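Local coordinates for xylose isomerase-like TIM barrel (Anabaena variabilis ATCC 29413, PDB 2QW5), which probably acts as a zinc-dependent sugar or sugar-phosphate isomerase or epimerase, and holds zinc and D-xylose at one end of its TIM barrel, at residues G192-K195 with L196-I200; L151-H154 with L155-R158. All blocks are in the same frame, centred on the assembly; numbering follows the deposited sequence.

Interaction 1 (G192-K195 with L196-I200)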
# COMPACT_ATOMS: atom_id res chain seq x y z
N GLY A 192 1.35 -19.72 -2.51
CA GLY A 192 1.56 -21.15 -2.65
C GLY A 192 1.43 -21.60 -4.08
O GLY A 192 1.01 -20.83 -4.91
N PRO A 193 1.86 -22.84 -4.41
CA PRO A 193 2.56 -23.80 -3.53
C PRO A 193 4.00 -23.32 -3.26
O PRO A 193 4.69 -22.86 -4.19
CB PRO A 193 2.51 -25.13 -4.29
CG PRO A 193 2.32 -24.73 -5.74
CD PRO A 193 1.56 -23.42 -5.74
N ASN A 194 4.41 -23.36 -1.99
CA ASN A 194 5.74 -22.91 -1.59
C ASN A 194 6.80 -24.01 -1.51
O ASN A 194 7.98 -23.77 -1.84
CB ASN A 194 5.72 -22.14 -0.25
CG ASN A 194 4.74 -20.97 -0.23
OD1 ASN A 194 3.90 -20.89 0.68
ND2 ASN A 194 4.80 -20.11 -1.23
N LYS A 195 6.36 -25.19 -1.07
CA LYS A 195 7.20 -26.36 -0.87
C LYS A 195 6.88 -27.49 -1.84
O LYS A 195 5.76 -27.63 -2.32
CB LYS A 195 7.00 -26.91 0.54
CG LYS A 195 7.25 -25.93 1.62
CD LYS A 195 6.64 -26.37 2.95
CE LYS A 195 7.46 -27.40 3.64
NZ LYS A 195 6.96 -27.49 5.05
N LEU A 196 7.88 -28.35 -2.04
CA LEU A 196 7.77 -29.50 -2.91
C LEU A 196 6.73 -30.47 -2.31
O LEU A 196 6.06 -31.16 -3.06
CB LEU A 196 9.16 -30.17 -3.12
CG LEU A 196 9.57 -30.92 -4.37
CD1 LEU A 196 9.16 -30.25 -5.65
CD2 LEU A 196 11.12 -31.10 -4.33
N SER A 197 6.58 -30.48 -0.97
CA SER A 197 5.53 -31.34 -0.31
C SER A 197 4.11 -30.86 -0.69
O SER A 197 3.19 -31.69 -0.92
CB SER A 197 5.71 -31.36 1.22
OG SER A 197 5.56 -30.06 1.77
N GLN A 198 3.94 -29.54 -0.76
CA GLN A 198 2.65 -28.94 -1.12
C GLN A 198 2.31 -29.20 -2.60
O GLN A 198 1.15 -29.43 -2.94
CB GLN A 198 2.66 -27.42 -0.83
CG GLN A 198 2.81 -27.10 0.67
CD GLN A 198 3.17 -25.68 1.00
OE1 GLN A 198 3.74 -24.96 0.16
NE2 GLN A 198 2.82 -25.25 2.23
N LEU A 199 3.31 -29.08 -3.49
CA LEU A 199 3.09 -29.39 -4.91
C LEU A 199 2.85 -30.90 -5.16
O LEU A 199 2.05 -31.25 -6.02
CB LEU A 199 4.25 -28.90 -5.76
CG LEU A 199 4.14 -29.04 -7.27
CD1 LEU A 199 2.80 -28.55 -7.82
CD2 LEU A 199 5.31 -28.31 -7.92
N ILE A 200 3.54 -31.76 -4.40
CA ILE A 200 3.37 -33.20 -4.50
C ILE A 200 1.94 -33.55 -4.10
O ILE A 200 1.28 -34.33 -4.80
CB ILE A 200 4.41 -33.99 -3.70
CG1 ILE A 200 5.74 -34.03 -4.48
CG2 ILE A 200 3.96 -35.44 -3.48
CD1 ILE A 200 6.90 -34.57 -3.70
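Gln198, in the first turn of helix 196-203, reaches back to take the backbone N-H groups of Asn194 and Lys195, a local helix N-terminal cap at the end of the loop that follows barrel strand 179-182. Lys195 is the N-cap residue, and the side chain of Gln198, at N3, accepts its N-H through OE1, Lys195 N to Gln198 OE1 being 2.9 Å. The donor sits above the amide plane, at 43° to it. Asn194 N reaches the same oxygen at 2.8 Å, nearly in line with the C=O bond, so two N-H groups share one carbonyl oxygen and hold it over the start of the helix. Gln198 gets there with CG anti to its own carbonyl carbon (chi1 -65°) and an extended chain beyond. The helix proper starts with Leu199 N bonding to Lys195 O at 3.1 Å. The Lys195 chain, bent at chi3, crosses beside the Gln198 amide, its CG 3.9 Å from Gln198 OE1, and passes Ser197 OG, while Pro193, entered through a cis peptide, sets its CG 4.4 Å from Leu199 CD1. Asn194 ND2 holds the carbonyls of Ile185 and Thr190, and OD1 bonds Thr296 of the second subunit. Around the cap, Leu196 packs on helices 217-223 and 227-240, and Pro193 and Gln198 lie against helix 148-176, with the Leu199 side chain about 6 Å from that of the zinc ligand Glu183, just past strand 179-182.

Interaction 2 (L151-H154 with L155-R158); sequences LQEH and LKVR
Lys156 runs alongside Glu153 one turn earlier in helix 148-176, both side chains pointing the same way and meeting in an i to i+3 salt bridge. Starting at the backbone, Lys156 CB lies 3.5 Å from Glu153 O. CG moves over the previous carbonyl, 3.5 Å from Gln152 O, and CD comes to 3.9 Å from Glu153 OE1. CE then passes 3.4 Å from Glu153 OE2, and the ammonium NZ ends 3.0 Å from that same oxygen, with a weaker contact to OE1. NZ approaches OE2 on its syn side, 24° out of the carboxylate plane. The lysine is stretched straight, whereas Glu153 folds at chi2 (-60°), and that bend brings its carboxylate to the ammonium. On another side of the helix Leu151 CG and Leu155 CD1 pack at 4.0 Å, and the Gln152 amide rests against the same methyl while its NE2 bonds Thr296 O of the second subunit. His154 and Arg158 cross with their planes nearly perpendicular, and a bond of 3.0 Å from Arg158 NH1 to His154 NE2 joins them; since His154 was modelled in two conformers, this link is doubtful. Arg158 NE also bonds Ser97 OG, and NH2 pairs with Asp95. Glu153 OE2 is shared by two cations, Lys156 and Arg298 of the second subunit, which should help keep this carboxylate on an exposed helix face ionised and ties the intrahelical salt bridge to the subunit interface.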
# COMPACT_ATOMS: atom_id res chain seq x y z
N LEU A 151 -4.73 -19.06 5.70
CA LEU A 151 -4.30 -19.16 4.31
C LEU A 151 -4.28 -20.62 3.82
O LEU A 151 -4.75 -20.91 2.72
CB LEU A 151 -2.89 -18.53 4.07
CG LEU A 151 -2.35 -18.65 2.67
CD1 LEU A 151 -3.32 -18.02 1.64
CD2 LEU A 151 -0.95 -17.99 2.61
N GLN A 152 -3.78 -21.53 4.65
CA GLN A 152 -3.70 -22.97 4.28
C GLN A 152 -5.11 -23.57 4.07
O GLN A 152 -5.29 -24.34 3.15
CB GLN A 152 -2.83 -23.78 5.27
CG GLN A 152 -1.32 -23.39 5.21
CD GLN A 152 -0.69 -23.60 3.84
OE1 GLN A 152 -1.03 -24.55 3.15
NE2 GLN A 152 0.24 -22.70 3.43
N GLU A 153 -6.08 -23.17 4.88
CA GLU A 153 -7.48 -23.62 4.71
C GLU A 153 -8.07 -23.08 3.40
O GLU A 153 -8.71 -23.85 2.66
CB GLU A 153 -8.36 -23.22 5.91
CG GLU A 153 -8.01 -23.94 7.18
CD GLU A 153 -8.16 -25.48 7.04
OE1 GLU A 153 -9.21 -25.97 6.55
OE2 GLU A 153 -7.21 -26.18 7.39
N HIS A 154 -7.80 -21.80 3.11
CA HIS A 154 -8.18 -21.12 1.86
C HIS A 154 -7.58 -21.83 0.64
O HIS A 154 -8.26 -22.06 -0.39
CB HIS A 154 -7.69 -19.65 1.89
CG HIS A 154 -7.90 -18.89 0.62
ND1 HIS A 154 -8.97 -18.04 0.43
CD2 HIS A 154 -7.16 -18.81 -0.51
CE1 HIS A 154 -8.90 -17.51 -0.78
NE2 HIS A 154 -7.82 -17.96 -1.37
N LEU A 155 -6.28 -22.14 0.73
CA LEU A 155 -5.59 -22.81 -0.38
C LEU A 155 -6.10 -24.20 -0.73
O LEU A 155 -5.96 -24.61 -1.87
CB LEU A 155 -4.08 -22.84 -0.18
CG LEU A 155 -3.31 -21.52 -0.27
CD1 LEU A 155 -1.89 -21.73 0.23
CD2 LEU A 155 -3.34 -20.91 -1.69
N LYS A 156 -6.69 -24.92 0.23
CA LYS A 156 -7.27 -26.25 -0.07
C LYS A 156 -8.37 -26.15 -1.12
O LYS A 156 -8.46 -27.00 -2.01
CB LYS A 156 -7.85 -26.93 1.17
CG LYS A 156 -6.85 -27.29 2.25
CD LYS A 156 -7.63 -27.79 3.49
CE LYS A 156 -6.67 -28.15 4.62
NZ LYS A 156 -7.40 -28.72 5.78
N VAL A 157 -9.18 -25.09 -1.02
CA VAL A 157 -10.29 -24.86 -1.96
C VAL A 157 -9.73 -24.47 -3.33
O VAL A 157 -10.20 -24.98 -4.35
CB VAL A 157 -11.30 -23.80 -1.45
CG1 VAL A 157 -12.47 -23.61 -2.45
CG2 VAL A 157 -11.79 -24.15 -0.07
N ARG A 158 -8.69 -23.62 -3.35
CA ARG A 158 -8.06 -23.19 -4.59
C ARG A 158 -7.41 -24.36 -5.30
O ARG A 158 -7.60 -24.55 -6.52
CB ARG A 158 -7.00 -22.10 -4.31
CG ARG A 158 -7.55 -20.85 -3.58
CD ARG A 158 -8.42 -19.95 -4.47
NE ARG A 158 -7.57 -19.30 -5.48
CZ ARG A 158 -6.81 -18.22 -5.29
NH1 ARG A 158 -6.80 -17.55 -4.14
NH2 ARG A 158 -6.05 -17.78 -6.29

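Coming from the N terminus, the chain leaves strand 125-128, makes an excursion and enters helix 148-176, where interaction 2 closes within about two turns of helix. It then runs down that helix, through strand 179-182, and out into the loop where interaction 1 closes the step into helix 196-203. The two are in series, so neither nests in nor crosses the other, and neither spans a long loop. Their centres are 13 Å apart, and they touch where Gln198 NE2 packs 3.8 Å from Gln152 NE2, so the first turn of helix 196-203 touches the early part of helix 148-176, the helix before it in the barrel. Both contacts also reach Thr296 of the second subunit.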